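Local coordinates for Lmo0131 protein (PDB 4Q6J), which is of unknown function but, as an EAL-domain protein with a TIM-barrel fold, may act as a phosphodiesterase specific for cyclic guanylates, at residues 12-17 with 44-49; 68-73 with 92-97; 24-29 with 36-41; 121-126 with 151-156. One frame throughout, in Å; residues are numbered along the deposited sequence. Where two conformers were deposited one is given.

Interaction 1 of 4, residues 12-17 with 44-49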
# COMPACT_ATOMS: atom_id res chain seq x y z
N TRP B 12 -2.31 -15.43 -21.94
CA TRP B 12 -3.70 -15.61 -21.57
C TRP B 12 -4.19 -16.96 -22.07
O TRP B 12 -4.96 -17.62 -21.41
CB TRP B 12 -4.56 -14.44 -22.08
CG TRP B 12 -4.43 -13.22 -21.23
CD1 TRP B 12 -3.32 -12.80 -20.59
CD2 TRP B 12 -5.46 -12.26 -20.90
NE1 TRP B 12 -3.57 -11.66 -19.89
CE2 TRP B 12 -4.88 -11.31 -20.06
CE3 TRP B 12 -6.81 -12.13 -21.24
CZ2 TRP B 12 -5.59 -10.23 -19.56
CZ3 TRP B 12 -7.51 -11.06 -20.74
CH2 TRP B 12 -6.90 -10.13 -19.90
N ASP B 13 -3.78 -17.45 -23.24
CA ASP B 13 -4.23 -18.76 -23.70
C ASP B 13 -3.62 -19.89 -22.88
O ASP B 13 -4.25 -20.92 -22.69
CB ASP B 13 -3.96 -18.95 -25.19
CG ASP B 13 -4.93 -19.94 -25.82
OD1 ASP B 13 -5.92 -20.32 -25.15
OD2 ASP B 13 -4.71 -20.32 -26.99
N ALA B 14 -2.40 -19.69 -22.37
CA ALA B 14 -1.80 -20.71 -21.52
C ALA B 14 -2.54 -20.81 -20.18
O ALA B 14 -2.81 -21.87 -19.68
CB ALA B 14 -0.34 -20.42 -21.31
N ILE B 15 -2.89 -19.68 -19.61
CA ILE B 15 -3.69 -19.64 -18.41
C ILE B 15 -5.08 -20.33 -18.59
O ILE B 15 -5.60 -20.97 -17.68
CB ILE B 15 -3.88 -18.20 -18.00
CG1 ILE B 15 -2.61 -17.67 -17.37
CG2 ILE B 15 -4.99 -18.07 -17.04
CD1 ILE B 15 -2.62 -16.21 -17.27
N ARG B 16 -5.67 -20.19 -19.77
CA ARG B 16 -6.94 -20.86 -20.08
C ARG B 16 -6.80 -22.37 -20.27
O ARG B 16 -7.69 -23.13 -19.90
CB ARG B 16 -7.59 -20.24 -21.32
CG ARG B 16 -8.09 -18.83 -21.06
CD ARG B 16 -9.35 -18.52 -21.83
NE ARG B 16 -9.75 -17.13 -21.66
CZ ARG B 16 -9.26 -16.14 -22.39
NH1 ARG B 16 -8.35 -16.39 -23.31
NH2 ARG B 16 -9.68 -14.90 -22.19
N ARG B 17 -5.68 -22.80 -20.84
CA ARG B 17 -5.34 -24.21 -20.90
C ARG B 17 -4.99 -24.79 -19.52
O ARG B 17 -4.74 -25.99 -19.41
CB ARG B 17 -4.17 -24.46 -21.86
CG ARG B 17 -4.38 -23.96 -23.28
CD ARG B 17 -3.03 -23.83 -24.01
NE ARG B 17 -3.06 -22.97 -25.21
CZ ARG B 17 -2.12 -22.07 -25.51
NH1 ARG B 17 -1.08 -21.88 -24.70
NH2 ARG B 17 -2.22 -21.35 -26.63
N LEU B 44 4.33 -21.07 -15.42
CA LEU B 44 3.35 -21.15 -16.48
C LEU B 44 4.11 -21.54 -17.73
O LEU B 44 5.06 -20.87 -18.12
CB LEU B 44 2.64 -19.82 -16.71
CG LEU B 44 1.59 -19.78 -17.84
CD1 LEU B 44 0.34 -20.54 -17.46
CD2 LEU B 44 1.28 -18.36 -18.22
N LYS B 45 3.72 -22.65 -18.34
CA LYS B 45 4.35 -23.07 -19.56
C LYS B 45 3.50 -22.53 -20.69
O LYS B 45 2.33 -22.90 -20.80
CB LYS B 45 4.43 -24.60 -19.65
CG LYS B 45 5.49 -25.05 -20.64
CD LYS B 45 5.25 -26.43 -21.18
CE LYS B 45 6.54 -27.09 -21.71
NZ LYS B 45 7.11 -26.47 -22.93
N THR B 46 4.08 -21.67 -21.53
CA THR B 46 3.39 -21.15 -22.72
C THR B 46 3.90 -21.84 -23.97
O THR B 46 4.56 -22.87 -23.90
CB THR B 46 3.60 -19.66 -22.90
OG1 THR B 46 4.90 -19.43 -23.44
CG2 THR B 46 3.42 -18.91 -21.55
N ALA B 47 3.58 -21.27 -25.13
CA ALA B 47 3.95 -21.88 -26.39
C ALA B 47 5.45 -21.84 -26.56
O ALA B 47 6.06 -22.80 -27.01
CB ALA B 47 3.26 -21.17 -27.54
N THR B 48 6.05 -20.71 -26.20
CA THR B 48 7.43 -20.46 -26.57
C THR B 48 8.39 -20.43 -25.38
O THR B 48 9.60 -20.31 -25.56
CB THR B 48 7.54 -19.15 -27.39
OG1 THR B 48 7.13 -18.04 -26.59
CG2 THR B 48 6.66 -19.22 -28.63
N THR B 49 7.87 -20.56 -24.17
CA THR B 49 8.70 -20.41 -22.99
C THR B 49 8.01 -20.91 -21.73
O THR B 49 6.92 -21.47 -21.81
CB THR B 49 9.16 -18.94 -22.83
OG1 THR B 49 10.28 -18.86 -21.94
CG2 THR B 49 8.02 -18.06 -22.33
O HOH W 1 1.08 -24.08 -23.49
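L44 spreads both methyls of its fork over the flank of helix 8-16, where A14 and I15 receive them. L44 CD1 lies 3.9 Å from A14 CB, while L44 CD2 rests 4.0 Å from I15 CG1, and the leucine and isoleucine side chains cross at about a right angle. The leucine reaches so far because its CG is anti to the backbone N (chi1 179°), which extends the fork toward the helix. Alanine suits the middle of this contact: its single methyl lets the chain close in, and A14 CB comes within 3.7 Å of K45 O. The helix packs on the C-terminal end of strand 35-45, at the edge of the EAL domain, and F56 of helix 53-62 and Y20 of strand 20-29 touch L44. Beyond the strand, T46 divides its two branches. T46 CG2, anti to the carbonyl carbon, turns to A14 CB at 4.1 Å; OG1 sits between the backbone N and the carbonyl carbon (chi1 77°) and hydrogen-bonds E10. Nearer solvent, a water links the segments: it donates to K45 O at 3.2 Å and accepts a weak bond from R17 NH1 at 3.3 Å. The hydroxyl of S19 is hydrogen-bonded to the same K45 carbonyl.

Interaction 2 of 4, residues 68-73 with 92-97. With EDO (1,2-ethanediol), chain P.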
# COMPACT_ATOMS: atom_id res chain seq x y z
N GLU B 68 -7.91 -21.70 -9.90
CA GLU B 68 -7.33 -22.76 -10.74
C GLU B 68 -5.87 -23.00 -10.39
O GLU B 68 -5.41 -24.13 -10.26
CB GLU B 68 -7.41 -22.37 -12.22
CG GLU B 68 -8.79 -22.55 -12.87
CD GLU B 68 -9.61 -21.27 -12.94
OE1 GLU B 68 -10.48 -21.20 -13.82
OE2 GLU B 68 -9.42 -20.34 -12.11
N MSE B 69 -5.13 -21.92 -10.25
CA MSE B 69 -3.71 -22.00 -10.07
C MSE B 69 -3.40 -22.61 -8.71
O MSE B 69 -2.60 -23.54 -8.63
CB MSE B 69 -3.07 -20.62 -10.27
CG MSE B 69 -1.59 -20.68 -10.56
SE MSE B 69 -0.70 -18.98 -10.26
CE MSE B 69 -1.75 -18.48 -8.74
N GLN B 70 -4.04 -22.10 -7.66
CA GLN B 70 -3.86 -22.63 -6.30
C GLN B 70 -4.18 -24.10 -6.27
O GLN B 70 -3.43 -24.88 -5.72
CB GLN B 70 -4.74 -21.91 -5.25
CG GLN B 70 -4.33 -20.53 -4.90
CD GLN B 70 -2.88 -20.39 -4.47
OE1 GLN B 70 -2.31 -21.23 -3.76
NE2 GLN B 70 -2.27 -19.31 -4.92
N ASP B 71 -5.32 -24.47 -6.87
CA ASP B 71 -5.77 -25.84 -6.90
C ASP B 71 -4.70 -26.71 -7.56
O ASP B 71 -4.31 -27.75 -7.04
CB ASP B 71 -7.13 -25.95 -7.62
CG ASP B 71 -8.33 -25.46 -6.77
OD1 ASP B 71 -8.19 -25.07 -5.59
OD2 ASP B 71 -9.46 -25.45 -7.31
N PHE B 72 -4.20 -26.24 -8.71
CA PHE B 72 -3.12 -26.92 -9.41
C PHE B 72 -1.93 -27.15 -8.47
O PHE B 72 -1.45 -28.27 -8.31
CB PHE B 72 -2.64 -26.11 -10.64
CG PHE B 72 -1.36 -26.65 -11.26
CD1 PHE B 72 -1.39 -27.61 -12.25
CD2 PHE B 72 -0.12 -26.23 -10.80
CE1 PHE B 72 -0.20 -28.11 -12.77
CE2 PHE B 72 1.04 -26.74 -11.31
CZ PHE B 72 1.01 -27.67 -12.28
N VAL B 73 -1.46 -26.06 -7.86
CA VAL B 73 -0.33 -26.09 -6.94
C VAL B 73 -0.56 -27.11 -5.82
O VAL B 73 0.29 -27.92 -5.56
CB VAL B 73 -0.05 -24.66 -6.40
CG1 VAL B 73 0.90 -24.67 -5.25
CG2 VAL B 73 0.47 -23.80 -7.53
N ILE B 92 3.75 -25.26 -0.44
CA ILE B 92 2.98 -24.52 -1.43
C ILE B 92 2.72 -23.10 -0.95
O ILE B 92 2.47 -22.88 0.23
CB ILE B 92 1.62 -25.17 -1.78
CG1 ILE B 92 0.72 -25.25 -0.55
CG2 ILE B 92 1.81 -26.56 -2.38
CD1 ILE B 92 -0.53 -26.06 -0.80
N ASN B 93 2.79 -22.16 -1.88
CA ASN B 93 2.56 -20.77 -1.57
C ASN B 93 1.09 -20.49 -1.60
O ASN B 93 0.44 -20.70 -2.62
CB ASN B 93 3.28 -19.90 -2.59
CG ASN B 93 4.77 -20.00 -2.46
OD1 ASN B 93 5.29 -20.37 -1.41
ND2 ASN B 93 5.47 -19.69 -3.52
N ILE B 94 0.55 -20.03 -0.48
CA ILE B 94 -0.83 -19.62 -0.45
C ILE B 94 -0.89 -18.19 0.05
O ILE B 94 -0.41 -17.89 1.13
CB ILE B 94 -1.65 -20.50 0.47
CG1 ILE B 94 -1.60 -21.95 -0.02
CG2 ILE B 94 -3.10 -20.03 0.50
CD1 ILE B 94 -2.28 -22.89 0.87
N PRO B 95 -1.43 -17.30 -0.77
CA PRO B 95 -1.61 -15.89 -0.42
C PRO B 95 -2.39 -15.71 0.87
O PRO B 95 -3.31 -16.47 1.14
CB PRO B 95 -2.44 -15.36 -1.59
CG PRO B 95 -2.15 -16.27 -2.71
CD PRO B 95 -1.95 -17.61 -2.10
N ALA B 96 -2.02 -14.69 1.64
CA ALA B 96 -2.69 -14.40 2.89
C ALA B 96 -4.23 -14.35 2.77
O ALA B 96 -4.93 -14.87 3.61
CB ALA B 96 -2.14 -13.12 3.49
N HIS B 97 -4.73 -13.70 1.71
CA HIS B 97 -6.16 -13.69 1.37
C HIS B 97 -6.83 -15.07 1.38
O HIS B 97 -7.92 -15.24 1.91
CB HIS B 97 -6.38 -13.04 -0.02
CG HIS B 97 -7.73 -13.32 -0.64
ND1 HIS B 97 -8.87 -12.63 -0.29
CD2 HIS B 97 -8.10 -14.21 -1.59
CE1 HIS B 97 -9.89 -13.10 -0.99
NE2 HIS B 97 -9.45 -14.06 -1.78
C1 EDO P . -6.62 -28.47 -3.17
O1 EDO P . -6.64 -28.80 -4.56
C2 EDO P . -7.15 -27.06 -2.87
O2 EDO P . -6.63 -26.02 -3.73
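D71 OD1 is gripped twice: a bound 1,2-ethanediol, probably from the crystallisation liquor, donates a hydrogen bond from its O2 to D71 OD1 at 2.6 Å, and R67, one turn earlier on the helix, forms a salt bridge with the same oxygen. Y104 of helix 102-115 is hydrogen-bonded to the diol too, which thus bridges helices 66-83 and 102-115. Across to the strand, the contact rests on V73 and I92. V73 CG1, anti to the backbone N (chi1 168°), is thrust toward the strand and stands 3.6 Å from I92 CG2. The two side chains slide past each other in opposite directions, and the valine methyl is equally near the branch point, with V73 CG1 3.6 Å from I92 CB. Beta-branched residues suit this place, since their short branched side chains let V73 and I92 meet closely. One turn back, Q70 bends at chi2 and lays its amide end against P95 and the backbone of N93. Q70 CD is 3.8 Å from P95 CD and as far from N93 O. Proline fits here: its ring offers a compact carbon surface to the glutamine and occupies the N-cap position of helix 96-99. I94 touches L108 and I124, while N93 lies beside E125 and L41. The axes of helix 68-73 and strand 92-95 pass 9.1 Å apart and run nearly antiparallel, at 151°, the arrangement typical of an alpha/beta barrel, whose outer helices pack against the strands with aliphatic side chains.

Interaction 3 of 4, residues 24-29 with 36-41. With EDO (1,2-ethanediol), chain N; EDO (1,2-ethanediol), chain L.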
# COMPACT_ATOMS: atom_id res chain seq x y z
N TYR B 24 10.50 -26.98 -8.19
CA TYR B 24 10.90 -27.29 -6.80
C TYR B 24 12.29 -26.77 -6.51
O TYR B 24 13.22 -27.02 -7.27
CB TYR B 24 10.90 -28.80 -6.58
CG TYR B 24 9.57 -29.42 -6.84
CD1 TYR B 24 8.55 -29.32 -5.90
CD2 TYR B 24 9.30 -30.08 -8.03
CE1 TYR B 24 7.31 -29.86 -6.13
CE2 TYR B 24 8.05 -30.63 -8.27
CZ TYR B 24 7.06 -30.51 -7.32
OH TYR B 24 5.82 -31.04 -7.53
N GLN B 25 12.46 -26.07 -5.39
CA GLN B 25 13.80 -25.63 -5.02
C GLN B 25 14.22 -26.32 -3.70
O GLN B 25 13.52 -26.21 -2.69
CB GLN B 25 13.89 -24.11 -4.91
CG GLN B 25 15.35 -23.68 -4.74
CD GLN B 25 15.59 -22.17 -4.65
OE1 GLN B 25 14.80 -21.44 -4.06
NE2 GLN B 25 16.71 -21.71 -5.21
N PRO B 26 15.35 -27.09 -3.70
CA PRO B 26 15.71 -27.80 -2.47
C PRO B 26 15.95 -26.87 -1.27
O PRO B 26 16.46 -25.76 -1.41
CB PRO B 26 17.02 -28.52 -2.83
CG PRO B 26 17.11 -28.49 -4.24
CD PRO B 26 16.37 -27.31 -4.74
N LYS B 27 15.58 -27.36 -0.10
CA LYS B 27 15.98 -26.77 1.16
C LYS B 27 16.87 -27.81 1.83
O LYS B 27 16.55 -28.99 1.87
CB LYS B 27 14.75 -26.45 2.02
CG LYS B 27 14.01 -25.24 1.49
CD LYS B 27 12.74 -25.06 2.24
CE LYS B 27 11.85 -26.28 2.08
NZ LYS B 27 10.58 -26.06 2.82
N VAL B 28 17.99 -27.33 2.37
CA VAL B 28 19.06 -28.18 2.88
C VAL B 28 19.21 -27.92 4.38
O VAL B 28 19.15 -26.79 4.82
CB VAL B 28 20.38 -27.85 2.14
CG1 VAL B 28 21.55 -28.37 2.85
CG2 VAL B 28 20.34 -28.36 0.70
N ASP B 29 19.41 -28.97 5.16
CA ASP B 29 19.73 -28.81 6.57
C ASP B 29 21.10 -28.10 6.74
O ASP B 29 22.06 -28.48 6.10
CB ASP B 29 19.74 -30.19 7.24
CG ASP B 29 19.87 -30.11 8.75
OD1 ASP B 29 21.01 -30.06 9.24
OD2 ASP B 29 18.84 -30.10 9.45
N ILE B 36 16.30 -31.72 2.84
CA ILE B 36 15.22 -32.13 3.75
C ILE B 36 13.79 -31.95 3.16
O ILE B 36 12.82 -32.52 3.66
CB ILE B 36 15.37 -31.51 5.20
CG1 ILE B 36 15.51 -30.01 5.15
CG2 ILE B 36 16.57 -32.12 5.97
CD1 ILE B 36 14.24 -29.36 4.95
N GLY B 37 13.70 -31.17 2.08
CA GLY B 37 12.43 -30.89 1.43
C GLY B 37 12.58 -29.88 0.32
O GLY B 37 13.69 -29.52 -0.05
N PHE B 38 11.46 -29.43 -0.23
CA PHE B 38 11.48 -28.54 -1.38
C PHE B 38 10.49 -27.42 -1.20
O PHE B 38 9.46 -27.60 -0.55
CB PHE B 38 11.13 -29.29 -2.67
CG PHE B 38 11.97 -30.54 -2.90
CD1 PHE B 38 11.59 -31.75 -2.37
CD2 PHE B 38 13.16 -30.47 -3.61
CE1 PHE B 38 12.38 -32.89 -2.56
CE2 PHE B 38 13.95 -31.60 -3.80
CZ PHE B 38 13.56 -32.79 -3.28
N GLU B 39 10.79 -26.27 -1.79
CA GLU B 39 9.75 -25.27 -2.03
C GLU B 39 9.10 -25.43 -3.42
O GLU B 39 9.80 -25.43 -4.45
CB GLU B 39 10.27 -23.85 -1.91
CG GLU B 39 9.14 -22.91 -2.29
CD GLU B 39 9.52 -21.47 -2.31
OE1 GLU B 39 10.69 -21.17 -2.04
OE2 GLU B 39 8.63 -20.65 -2.60
N GLY B 40 7.77 -25.55 -3.46
CA GLY B 40 7.08 -25.67 -4.72
C GLY B 40 6.91 -24.27 -5.27
O GLY B 40 6.49 -23.36 -4.57
N LEU B 41 7.24 -24.10 -6.54
CA LEU B 41 7.18 -22.79 -7.15
C LEU B 41 6.47 -22.92 -8.47
O LEU B 41 7.00 -23.55 -9.35
CB LEU B 41 8.60 -22.31 -7.38
CG LEU B 41 9.30 -21.89 -6.10
CD1 LEU B 41 10.82 -21.79 -6.27
CD2 LEU B 41 8.70 -20.56 -5.65
C1 EDO N . 11.44 -25.75 6.58
O1 EDO N . 10.63 -25.14 5.56
C2 EDO N . 12.21 -26.93 6.02
O2 EDO N . 13.22 -26.49 5.11
C1 EDO L . 18.88 -17.26 -5.49
O1 EDO L . 19.87 -17.76 -4.59
C2 EDO L . 17.53 -17.89 -5.24
O2 EDO L . 17.56 -19.29 -5.51
O HOH W 2 9.27 -28.19 2.62
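Strands 24-29 and 36-41 run antiparallel, paired by Q25 and E39, whose backbones exchange two bonds (Q25 N to E39 O and E39 N to Q25 O, each 2.9 Å), until a classic beta bulge sets I36 and G37 together opposite K27. At the bulge, K27 N donates to G37 O while K27 O accepts from I36 N, the latter donor lying in the carbonyl plane. Glycine suits the site, for G37 has a fully extended backbone and no side chain to obstruct the lysine lying alongside. Y24, P26 and F38 share one face. Y24 CB and F38 CB meet at 3.9 Å with their side chains crossing obliquely, and F38 CD2 comes 3.9 Å from P26 CA. Because G40 lacks a side chain, the tyrosine ring can draw near its backbone, Y24 CD1 lying 4.1 Å from G40 CA. Helix 242-248 covers this face through M242 and I245. The two strands form the antiparallel hairpin at the start of the barrel's strand order, and E39, G40 and L41 probably correspond to the EAL signature, here with glycine in the middle; in relatives its glutamate is a metal ligand. On the other face E39 extends its carboxylate to Q232 and, by a weak long ion pair, to K176. K27 bends at chi3 (-61°), bringing K27 CE to 3.7 Å from F38 C and letting K27 NZ bond to 1,2-ethanediol O1 at 2.9 Å. Q25 lies on the same face, its amide bonded to Q232, S237 and a second diol.

Interaction 4 of 4, residues 121-126 with 151-156. With EDO (1,2-ethanediol), chain N; EDO (1,2-ethanediol), chain Q.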
# COMPACT_ATOMS: atom_id res chain seq x y z
N CYS B 121 4.40 -33.86 5.82
CA CYS B 121 5.35 -33.47 4.78
C CYS B 121 4.84 -32.33 3.91
O CYS B 121 5.47 -31.98 2.92
CB CYS B 121 5.67 -34.65 3.92
SG CYS B 121 6.52 -35.92 4.84
N LEU B 122 3.68 -31.77 4.24
CA LEU B 122 3.21 -30.56 3.55
C LEU B 122 3.46 -29.36 4.43
O LEU B 122 3.26 -29.43 5.63
CB LEU B 122 1.72 -30.61 3.14
CG LEU B 122 1.13 -29.37 2.44
CD1 LEU B 122 1.44 -29.42 0.97
CD2 LEU B 122 -0.36 -29.34 2.66
N GLU B 123 3.88 -28.27 3.79
CA GLU B 123 4.06 -26.97 4.41
C GLU B 123 3.24 -25.92 3.62
O GLU B 123 3.37 -25.81 2.42
CB GLU B 123 5.55 -26.61 4.40
CG GLU B 123 5.85 -25.18 4.76
CD GLU B 123 7.37 -24.92 4.75
OE1 GLU B 123 8.11 -25.78 5.26
OE2 GLU B 123 7.84 -23.88 4.23
N ILE B 124 2.36 -25.22 4.32
CA ILE B 124 1.69 -24.05 3.76
C ILE B 124 2.58 -22.86 4.03
O ILE B 124 2.84 -22.54 5.17
CB ILE B 124 0.33 -23.79 4.40
CG1 ILE B 124 -0.67 -24.88 3.99
CG2 ILE B 124 -0.20 -22.41 4.03
CD1 ILE B 124 -2.02 -24.76 4.67
N GLU B 125 3.05 -22.23 2.96
CA GLU B 125 3.89 -21.05 3.05
C GLU B 125 3.05 -19.81 2.73
O GLU B 125 2.56 -19.64 1.62
CB GLU B 125 5.08 -21.14 2.11
CG GLU B 125 5.78 -19.82 2.00
CD GLU B 125 7.03 -19.85 1.16
OE1 GLU B 125 7.54 -20.93 0.86
OE2 GLU B 125 7.54 -18.77 0.81
N ILE B 126 2.86 -18.96 3.72
CA ILE B 126 1.99 -17.81 3.60
C ILE B 126 2.73 -16.71 2.85
O ILE B 126 3.83 -16.32 3.24
CB ILE B 126 1.50 -17.30 5.00
CG1 ILE B 126 0.89 -18.44 5.81
CG2 ILE B 126 0.55 -16.11 4.86
CD1 ILE B 126 0.71 -18.11 7.24
N LYS B 151 2.49 -28.44 8.33
CA LYS B 151 3.28 -27.31 8.84
C LYS B 151 2.93 -25.97 8.16
O LYS B 151 2.33 -25.94 7.08
CB LYS B 151 4.77 -27.61 8.68
CG LYS B 151 5.15 -28.88 9.34
CD LYS B 151 5.30 -28.67 10.82
CE LYS B 151 5.79 -29.95 11.51
NZ LYS B 151 6.06 -29.74 12.99
N VAL B 152 3.29 -24.88 8.83
CA VAL B 152 2.97 -23.53 8.37
C VAL B 152 4.20 -22.61 8.42
O VAL B 152 4.85 -22.47 9.46
CB VAL B 152 1.85 -22.90 9.22
CG1 VAL B 152 1.66 -21.42 8.86
CG2 VAL B 152 0.56 -23.68 9.02
N SER B 153 4.55 -22.01 7.29
CA SER B 153 5.64 -21.06 7.27
C SER B 153 5.16 -19.72 6.75
O SER B 153 4.04 -19.59 6.31
CB SER B 153 6.79 -21.57 6.40
OG SER B 153 6.36 -21.75 5.09
N MSE B 154 6.02 -18.70 6.81
CA MSE B 154 5.68 -17.38 6.27
C MSE B 154 6.89 -16.86 5.53
O MSE B 154 8.02 -17.04 5.97
CB MSE B 154 5.25 -16.42 7.39
CG MSE B 154 6.32 -16.13 8.41
SE MSE B 154 5.80 -14.91 9.87
CE MSE B 154 5.69 -13.25 8.78
N ASP B 155 6.65 -16.22 4.40
CA ASP B 155 7.75 -15.72 3.58
C ASP B 155 8.16 -14.29 3.97
O ASP B 155 7.52 -13.66 4.81
CB ASP B 155 7.36 -15.76 2.11
CG ASP B 155 6.53 -14.57 1.70
OD1 ASP B 155 5.90 -13.95 2.59
OD2 ASP B 155 6.51 -14.24 0.48
N ASP B 156 9.22 -13.80 3.33
CA ASP B 156 9.55 -12.36 3.31
C ASP B 156 9.68 -11.77 4.71
O ASP B 156 9.29 -10.64 4.92
CB ASP B 156 8.44 -11.56 2.59
CG ASP B 156 8.57 -11.56 1.05
OD1 ASP B 156 9.33 -12.37 0.48
OD2 ASP B 156 7.89 -10.73 0.41
C1 EDO N . 11.44 -25.75 6.58
O1 EDO N . 10.63 -25.14 5.56
C2 EDO N . 12.21 -26.93 6.02
O2 EDO N . 13.22 -26.49 5.11
C1 EDO Q . 5.07 -13.03 -3.66
O1 EDO Q . 5.73 -14.21 -3.18
C2 EDO Q . 5.56 -11.80 -2.91
O2 EDO Q . 5.12 -11.88 -1.56
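S153 turns OG between its backbone N and carbonyl carbon (chi1 61°), while E123 carries its carboxylate out on a chain whose CG is anti to the backbone N (chi1 168°), and the two meet above the sheet. S153 OG donates to E123 OE2 at 2.7 Å, arriving from above the carboxylate plane, 43° out of it. Serine suits this inner face: the small hydroxyl fits close over E125 CA, 3.3 Å from S153 OG. The other carboxylate oxygen, E123 OE1, accepts a bond from 1,2-ethanediol O1 at 2.6 Å. Farther along, E125 and D155 cross at about a right angle, E125 OE2 lying 3.3 Å from D155 CB. E125 and D155 probably match acidic metal ligands of active EAL relatives. Main-chain bonds join the parallel strands in alternation, from K151 N to L122 O through to D155 N, which donates to I126 O at 3.1 Å. On the reverse face, I126 CD1 packs 3.8 Å from V152 CG1, hydrophobic branches suited to meeting L142 of helix 136-146. Strand 122-127 is thus flanked by strands 89-95 and 151-154, the latter paired in turn with strand 174-177, with the helix over their outer side.

All four contacts reach one curled sheet, the TIM barrel of the EAL domain. Interaction 3 is nested within the loop that interaction 1 closes, and interactions 2 and 4 follow in series. Strand 35-45 serves interactions 1 and 3, whose centres lie 25 Å apart. Neighbouring strands carry the barrel onward: 89-95 in interaction 2 pairs with 122-127 in interaction 4, the centres being about 12 Å apart. Interaction 1 sits at the periphery, about 27 Å from interaction 4 by centres. Interactions 3 and 4 touch through a long, weak ion pair of K27 and E123 and share one diol, which suggests that their polar faces look into a common interior, consistent with an EAL-type active site.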